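Local coordinates for protein origin of replication complex subunit 1B (Arabidopsis thaliana, PDB 5HH7) that reads the unmodified histone H3 tail through its BAH-PHD cassette and, as part of the origin recognition complex, binds origins of replication, at residues 34-39 against 181-186; 136-141 against 149-154. One frame throughout, in Å; residues are numbered along the deposited sequence. Where two conformers were deposited one is given.

Contact 1: 34-39 against 181-186; sequences VKRRED and ADIEME
Arg37 reaches across to Glu184 and Glu186, and one guanidinium group grips both carboxylates by its edge. Arg37 NE bonds to Glu184 OE2 at 2.9 Å, on the syn side of the carboxylate though 30° out of its plane. At the far end Arg37 NH2 meets Glu186 OE1 at 2.8 Å in a bent, weak hydrogen bond, and NH1 adds another weak one to OE2 of the same residue. Both carboxylates stand nearly perpendicular to the guanidinium, so neither pairing is the flat two-pronged kind. The bend at chi2 of Arg37 (-61°) swings the group toward the strand end, while Glu186, with CG opposite its backbone N (chi1 -175°), stretches out to meet it. Arg37 and Glu186 lie at the surface, where two acids probably stabilise the arginine's charge.

Away from the salt bridges, toward Val34 and Ala181, the contact turns apolar. Ile183 CG2 packs against Val34 CG1 at 4.1 Å, and the longer branch of Ile183 brings its CD1 to 3.6 Å from Arg36 NE. Arg36 crosses Ile183 at about a right angle, and Arg36 NH2 ends 4.2 Å from Ala181 CB, a small methyl suited to the approach of a broad guanidinium. Arg36 NE is buried here without a polar partner; the group also makes a cation-pi contact with Trp132. Asp39 OD2 accepts a hydrogen bond from Arg36 N at 2.9 Å, bracing the loop that carries both arginines. That loop closes as a type I beta turn from Arg36 to Asp39, laid against the end of strand 175-184 in the curled beta sheet of the BAH domain.

Contact 2: 136-141 against 149-154; sequences IDKLWK and WIRARW
Ile150 CG2 forms the apolar centre, touching Leu139 CD2 at 3.8 Å and Ile136 CG2 at 4.1 Å. Branched aliphatic residues fill this buried face well, and Met185 continues the packing beyond Leu139 and Ile150. On the other face of the sheet Trp140 lies across its cross-strand neighbour Trp149. The Trp149 CB sits over the six-membered ring of Trp140 in a CH-pi contact, 3.6 Å from the centroid. The two indoles are almost parallel, their planes 6° apart, but displaced along their planes, with little overlap. Trp140 takes the crowded chi1 of 77°, with CG between backbone N and carbonyl carbon, which lays the ring over the partner strand; its NE1 is held by Glu142.

The strands form an antiparallel beta hairpin of the BAH domain, with Trp140 and Trp149 as a hydrogen-bonded pair. Farther along, two residues, Asp137 and Lys138, stand opposite the single Arg151, a classic beta bulge: Asp137 N bonds to Arg151 O at 2.8 Å, whereas Lys138 N reaches the same oxygen only weakly.

The bulge brings the Asp137 carboxylate alongside Arg151. In the conformer given, Arg151 NH1 bonds to Asp137 OD2 at 3.0 Å; the oxygen lies close to the guanidinium plane, while the donor stands above the carboxylate plane. From the opposite carboxylate face, with the acid probably offsetting both positive charges, Lys138 NZ reaches Asp137 OD2 at 2.8 Å.

How the contacts relate
Strand 148-156 joins the two contacts: it pairs with strand 132-142 in contact 2 and, on its other edge, with strand 175-184, whose end enters contact 1. Backbone pairing of Ile150 with Ile183 and of Ala152 with Ala181 carries the sheet from one contact to the other. Contact 2 is an intimate strand pairing, whereas contact 1 sets a loop against a strand end through side chains. Both are partly buried, but Arg37 and Glu186 of contact 1 are exposed, the charged residues of contact 2 only partly so. The salt-bridge networks reverse the charges: an arginine between two acids in contact 1, an aspartate between two bases in contact 2. The tryptophan pair belongs to contact 2, though Trp149 also touches Glu184.

Contact 1: 34-39 against 181-186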
loop_
_atom_site.group_PDB
_atom_site.type_symbol
_atom_site.label_atom_id
_atom_site.label_comp_id
_atom_site.label_asym_id
_atom_site.label_seq_id
_atom_site.Cartn_x
_atom_site.Cartn_y
_atom_site.Cartn_z
ATOM N N VAL A 34 7.567 -4.298 -3.632
ATOM C CA VAL A 34 8.630 -5.147 -4.160
ATOM C C VAL A 34 8.137 -6.114 -5.237
ATOM O O VAL A 34 7.083 -6.743 -5.100
ATOM C CB VAL A 34 9.337 -5.952 -3.044
ATOM C CG1 VAL A 34 10.434 -6.839 -3.629
ATOM C CG2 VAL A 34 9.917 -5.012 -1.992
ATOM N N LYS A 35 8.910 -6.212 -6.313
ATOM C CA LYS A 35 8.693 -7.221 -7.337
ATOM C C LYS A 35 9.848 -8.210 -7.284
ATOM O O LYS A 35 10.945 -7.917 -7.762
ATOM C CB LYS A 35 8.631 -6.565 -8.717
ATOM C CG LYS A 35 8.649 -7.536 -9.895
ATOM C CD LYS A 35 7.379 -8.344 -9.964
ATOM C CE LYS A 35 6.813 -8.416 -11.377
ATOM N NZ LYS A 35 7.594 -9.286 -12.310
ATOM N N ARG A 36 9.607 -9.377 -6.697
ATOM C CA ARG A 36 10.664 -10.366 -6.518
ATOM C C ARG A 36 11.080 -11.011 -7.842
ATOM O O ARG A 36 10.292 -11.078 -8.787
ATOM C CB ARG A 36 10.239 -11.432 -5.505
ATOM C CG ARG A 36 9.917 -10.877 -4.121
ATOM C CD ARG A 36 9.675 -11.987 -3.103
ATOM N NE ARG A 36 10.875 -12.779 -2.841
ATOM C CZ ARG A 36 10.970 -13.699 -1.885
ATOM N NH1 ARG A 36 9.936 -13.945 -1.090
ATOM N NH2 ARG A 36 12.100 -14.376 -1.721
ATOM N N ARG A 37 12.325 -11.478 -7.895
ATOM C CA ARG A 37 12.884 -12.087 -9.101
ATOM C C ARG A 37 12.035 -13.244 -9.609
ATOM O O ARG A 37 11.876 -13.437 -10.815
ATOM C CB ARG A 37 14.303 -12.597 -8.837
ATOM C CG ARG A 37 15.328 -11.518 -8.577
ATOM C CD ARG A 37 15.459 -10.591 -9.768
ATOM N NE ARG A 37 16.699 -9.827 -9.713
ATOM C CZ ARG A 37 16.977 -8.796 -10.503
ATOM N NH1 ARG A 37 16.097 -8.392 -11.408
ATOM N NH2 ARG A 37 18.137 -8.165 -10.380
ATOM N N GLU A 38 11.490 -14.011 -8.672
ATOM C CA GLU A 38 10.772 -15.234 -8.997
ATOM C C GLU A 38 9.323 -14.976 -9.418
ATOM O O GLU A 38 8.641 -15.887 -9.889
ATOM C CB GLU A 38 10.813 -16.203 -7.810
ATOM C CG GLU A 38 12.220 -16.577 -7.344
ATOM C CD GLU A 38 12.824 -15.558 -6.389
ATOM O OE1 GLU A 38 12.234 -14.470 -6.223
ATOM O OE2 GLU A 38 13.888 -15.849 -5.799
ATOM N N ASP A 39 8.861 -13.740 -9.251
ATOM C CA ASP A 39 7.486 -13.387 -9.595
ATOM C C ASP A 39 7.205 -13.572 -11.085
ATOM O O ASP A 39 8.087 -13.391 -11.925
ATOM C CB ASP A 39 7.170 -11.951 -9.175
ATOM C CG ASP A 39 7.137 -11.773 -7.669
ATOM O OD1 ASP A 39 7.177 -12.787 -6.942
ATOM O OD2 ASP A 39 7.055 -10.614 -7.211
ATOM N N ALA A 181 13.574 -11.757 4.219
ATOM C CA ALA A 181 14.317 -12.258 3.067
ATOM C C ALA A 181 15.336 -11.245 2.558
ATOM O O ALA A 181 15.132 -10.032 2.668
ATOM C CB ALA A 181 13.364 -12.646 1.947
ATOM N N ASP A 182 16.430 -11.754 2.003
ATOM C CA ASP A 182 17.406 -10.915 1.322
ATOM C C ASP A 182 16.920 -10.639 -0.091
ATOM O O ASP A 182 16.653 -11.562 -0.860
ATOM C CB ASP A 182 18.779 -11.586 1.287
ATOM C CG ASP A 182 19.373 -11.774 2.672
ATOM O OD1 ASP A 182 18.796 -11.250 3.648
ATOM O OD2 ASP A 182 20.425 -12.438 2.779
ATOM N N ILE A 183 16.808 -9.358 -0.423
ATOM C CA ILE A 183 16.258 -8.922 -1.696
ATOM C C ILE A 183 17.154 -7.844 -2.294
ATOM O O ILE A 183 17.552 -6.911 -1.602
ATOM C CB ILE A 183 14.842 -8.335 -1.502
ATOM C CG1 ILE A 183 13.867 -9.411 -1.014
ATOM C CG2 ILE A 183 14.335 -7.702 -2.788
ATOM C CD1 ILE A 183 13.436 -10.387 -2.091
ATOM N N GLU A 184 17.484 -7.975 -3.574
ATOM C CA GLU A 184 18.273 -6.954 -4.252
ATOM C C GLU A 184 17.475 -5.656 -4.329
ATOM O O GLU A 184 16.269 -5.682 -4.579
ATOM C CB GLU A 184 18.660 -7.419 -5.655
ATOM C CG GLU A 184 19.633 -8.584 -5.674
ATOM C CD GLU A 184 19.522 -9.416 -6.937
ATOM O OE1 GLU A 184 20.568 -9.701 -7.557
ATOM O OE2 GLU A 184 18.389 -9.794 -7.303
ATOM N N MET A 185 18.142 -4.526 -4.112
ATOM C CA MET A 185 17.472 -3.227 -4.155
ATOM C C MET A 185 16.881 -2.947 -5.533
ATOM O O MET A 185 15.951 -2.153 -5.670
ATOM C CB MET A 185 18.425 -2.099 -3.747
ATOM C CG MET A 185 18.770 -2.080 -2.265
ATOM S SD MET A 185 19.482 -0.506 -1.743
ATOM C CE MET A 185 18.036 0.547 -1.778
ATOM N N GLU A 186 17.427 -3.611 -6.547
ATOM C CA GLU A 186 16.906 -3.526 -7.905
ATOM C C GLU A 186 15.458 -4.016 -7.981
ATOM O O GLU A 186 14.709 -3.633 -8.881
ATOM C CB GLU A 186 17.790 -4.347 -8.847
ATOM C CG GLU A 186 17.421 -4.244 -10.315
ATOM C CD GLU A 186 18.179 -5.237 -11.174
ATOM O OE1 GLU A 186 19.269 -5.681 -10.753
ATOM O OE2 GLU A 186 17.678 -5.585 -12.265
#

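Contact 2: 136-141 against 149-154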
loop_
_atom_site.group_PDB
_atom_site.type_symbol
_atom_site.label_atom_id
_atom_site.label_comp_id
_atom_site.label_asym_id
_atom_site.label_seq_id
_atom_site.Cartn_x
_atom_site.Cartn_y
_atom_site.Cartn_z
ATOM N N ILE A 136 11.856 -2.073 5.270
ATOM C CA ILE A 136 13.293 -2.252 5.144
ATOM C C ILE A 136 13.940 -2.458 6.510
ATOM O O ILE A 136 13.967 -1.553 7.345
ATOM C CB ILE A 136 13.950 -1.073 4.413
ATOM C CG1 ILE A 136 13.375 -0.948 2.998
ATOM C CG2 ILE A 136 15.452 -1.268 4.362
ATOM C CD1 ILE A 136 14.002 0.159 2.168
ATOM N N ASP A 137 14.455 -3.663 6.725
ATOM C CA ASP A 137 15.071 -4.027 7.994
ATOM C C ASP A 137 16.550 -3.660 7.995
ATOM O O ASP A 137 17.059 -3.088 8.960
ATOM C CB ASP A 137 14.895 -5.526 8.246
ATOM C CG ASP A 137 15.359 -5.949 9.622
ATOM O OD1 ASP A 137 14.659 -5.633 10.607
ATOM O OD2 ASP A 137 16.416 -6.607 9.716
ATOM N N LYS A 138 17.235 -3.994 6.906
ATOM C CA LYS A 138 18.648 -3.662 6.744
ATOM C C LYS A 138 18.908 -3.220 5.308
ATOM O O LYS A 138 18.127 -3.526 4.410
ATOM C CB LYS A 138 19.530 -4.874 7.059
ATOM C CG LYS A 138 19.375 -5.446 8.461
ATOM C CD LYS A 138 19.953 -4.517 9.513
ATOM C CE LYS A 138 19.952 -5.185 10.881
ATOM N NZ LYS A 138 18.595 -5.691 11.233
ATOM N N LEU A 139 19.999 -2.486 5.106
ATOM C CA LEU A 139 20.501 -2.175 3.771
ATOM C C LEU A 139 21.996 -2.443 3.756
ATOM O O LEU A 139 22.698 -2.094 4.704
ATOM C CB LEU A 139 20.263 -0.707 3.415
ATOM C CG LEU A 139 18.834 -0.174 3.332
ATOM C CD1 LEU A 139 18.604 0.853 4.426
ATOM C CD2 LEU A 139 18.563 0.427 1.956
ATOM N N TRP A 140 22.491 -3.056 2.687
ATOM C CA TRP A 140 23.929 -3.280 2.585
ATOM C C TRP A 140 24.441 -3.397 1.156
ATOM O O TRP A 140 23.688 -3.693 0.225
ATOM C CB TRP A 140 24.357 -4.511 3.391
ATOM C CG TRP A 140 24.055 -5.826 2.734
ATOM C CD1 TRP A 140 24.862 -6.524 1.879
ATOM C CD2 TRP A 140 22.868 -6.612 2.895
ATOM N NE1 TRP A 140 24.246 -7.691 1.493
ATOM C CE2 TRP A 140 23.021 -7.768 2.104
ATOM C CE3 TRP A 140 21.689 -6.447 3.629
ATOM C CZ2 TRP A 140 22.040 -8.757 2.026
ATOM C CZ3 TRP A 140 20.716 -7.430 3.553
ATOM C CH2 TRP A 140 20.897 -8.568 2.755
ATOM N N LYS A 141 25.737 -3.154 1.003
ATOM C CA LYS A 141 26.423 -3.401 -0.249
ATOM C C LYS A 141 27.180 -4.715 -0.119
ATOM O O LYS A 141 27.945 -4.910 0.825
ATOM C CB LYS A 141 27.394 -2.261 -0.563
ATOM C CG LYS A 141 28.119 -2.414 -1.889
ATOM C CD LYS A 141 28.992 -1.205 -2.188
ATOM C CE LYS A 141 30.054 -1.010 -1.119
ATOM N NZ LYS A 141 30.947 0.143 -1.431
ATOM N N TRP A 149 21.653 -4.487 -1.501
ATOM C CA TRP A 149 20.586 -5.377 -1.064
ATOM C C TRP A 149 19.848 -4.766 0.115
ATOM O O TRP A 149 20.350 -3.851 0.767
ATOM C CB TRP A 149 21.168 -6.707 -0.585
ATOM C CG TRP A 149 21.742 -7.602 -1.637
ATOM C CD1 TRP A 149 22.921 -7.436 -2.308
ATOM C CD2 TRP A 149 21.183 -8.834 -2.105
ATOM N NE1 TRP A 149 23.118 -8.480 -3.181
ATOM C CE2 TRP A 149 22.064 -9.351 -3.075
ATOM C CE3 TRP A 149 20.013 -9.544 -1.806
ATOM C CZ2 TRP A 149 21.817 -10.546 -3.747
ATOM C CZ3 TRP A 149 19.767 -10.729 -2.475
ATOM C CH2 TRP A 149 20.665 -11.219 -3.435
ATOM N N ILE A 150 18.659 -5.287 0.395
ATOM C CA ILE A 150 17.985 -5.008 1.656
ATOM C C ILE A 150 17.588 -6.314 2.322
ATOM O O ILE A 150 17.473 -7.348 1.660
ATOM C CB ILE A 150 16.682 -4.183 1.469
ATOM C CG1 ILE A 150 15.676 -4.956 0.608
ATOM C CG2 ILE A 150 16.976 -2.807 0.887
ATOM C CD1 ILE A 150 14.264 -4.394 0.640
ATOM N N ARG A 151 17.407 -6.281 3.636
ATOM C CA ARG A 151 16.703 -7.354 4.319
ATOM C C ARG A 151 15.253 -6.912 4.436
ATOM O O ARG A 151 14.951 -5.953 5.148
ATOM C CB ARG A 151 17.294 -7.624 5.703
ATOM C CG ARG A 151 16.652 -8.811 6.414
ATOM C CD ARG A 151 17.392 -9.188 7.686
ATOM N NE ARG A 151 16.911 -10.455 8.238
ATOM C CZ ARG A 151 16.383 -10.595 9.449
ATOM N NH1 ARG A 151 16.271 -9.546 10.251
ATOM N NH2 ARG A 151 15.975 -11.787 9.863
ATOM N N ALA A 152 14.368 -7.591 3.720
ATOM C CA ALA A 152 12.962 -7.220 3.697
ATOM C C ALA A 152 12.182 -7.945 4.782
ATOM O O ALA A 152 12.350 -9.144 4.970
ATOM C CB ALA A 152 12.363 -7.526 2.333
ATOM N N ARG A 153 11.336 -7.206 5.496
ATOM C CA ARG A 153 10.378 -7.812 6.411
ATOM C C ARG A 153 9.009 -7.697 5.759
ATOM O O ARG A 153 8.465 -6.598 5.629
ATOM C CB ARG A 153 10.384 -7.111 7.770
ATOM C CG ARG A 153 9.518 -7.809 8.817
ATOM C CD ARG A 153 9.529 -7.085 10.160
ATOM N NE ARG A 153 8.647 -7.738 11.127
ATOM C CZ ARG A 153 8.438 -7.302 12.366
ATOM N NH1 ARG A 153 9.049 -6.205 12.799
ATOM N NH2 ARG A 153 7.618 -7.964 13.174
ATOM N N TRP A 154 8.461 -8.834 5.342
ATOM C CA TRP A 154 7.280 -8.844 4.483
ATOM C C TRP A 154 5.992 -8.425 5.180
ATOM O O TRP A 154 5.708 -8.850 6.301
ATOM C CB TRP A 154 7.077 -10.233 3.868
ATOM C CG TRP A 154 8.213 -10.702 3.011
ATOM C CD1 TRP A 154 9.010 -11.788 3.233
ATOM C CD2 TRP A 154 8.680 -10.102 1.796
ATOM N NE1 TRP A 154 9.944 -11.904 2.229
ATOM C CE2 TRP A 154 9.762 -10.882 1.333
ATOM C CE3 TRP A 154 8.290 -8.985 1.054
ATOM C CZ2 TRP A 154 10.459 -10.576 0.165
ATOM C CZ3 TRP A 154 8.985 -8.684 -0.107
ATOM C CH2 TRP A 154 10.054 -9.478 -0.540
#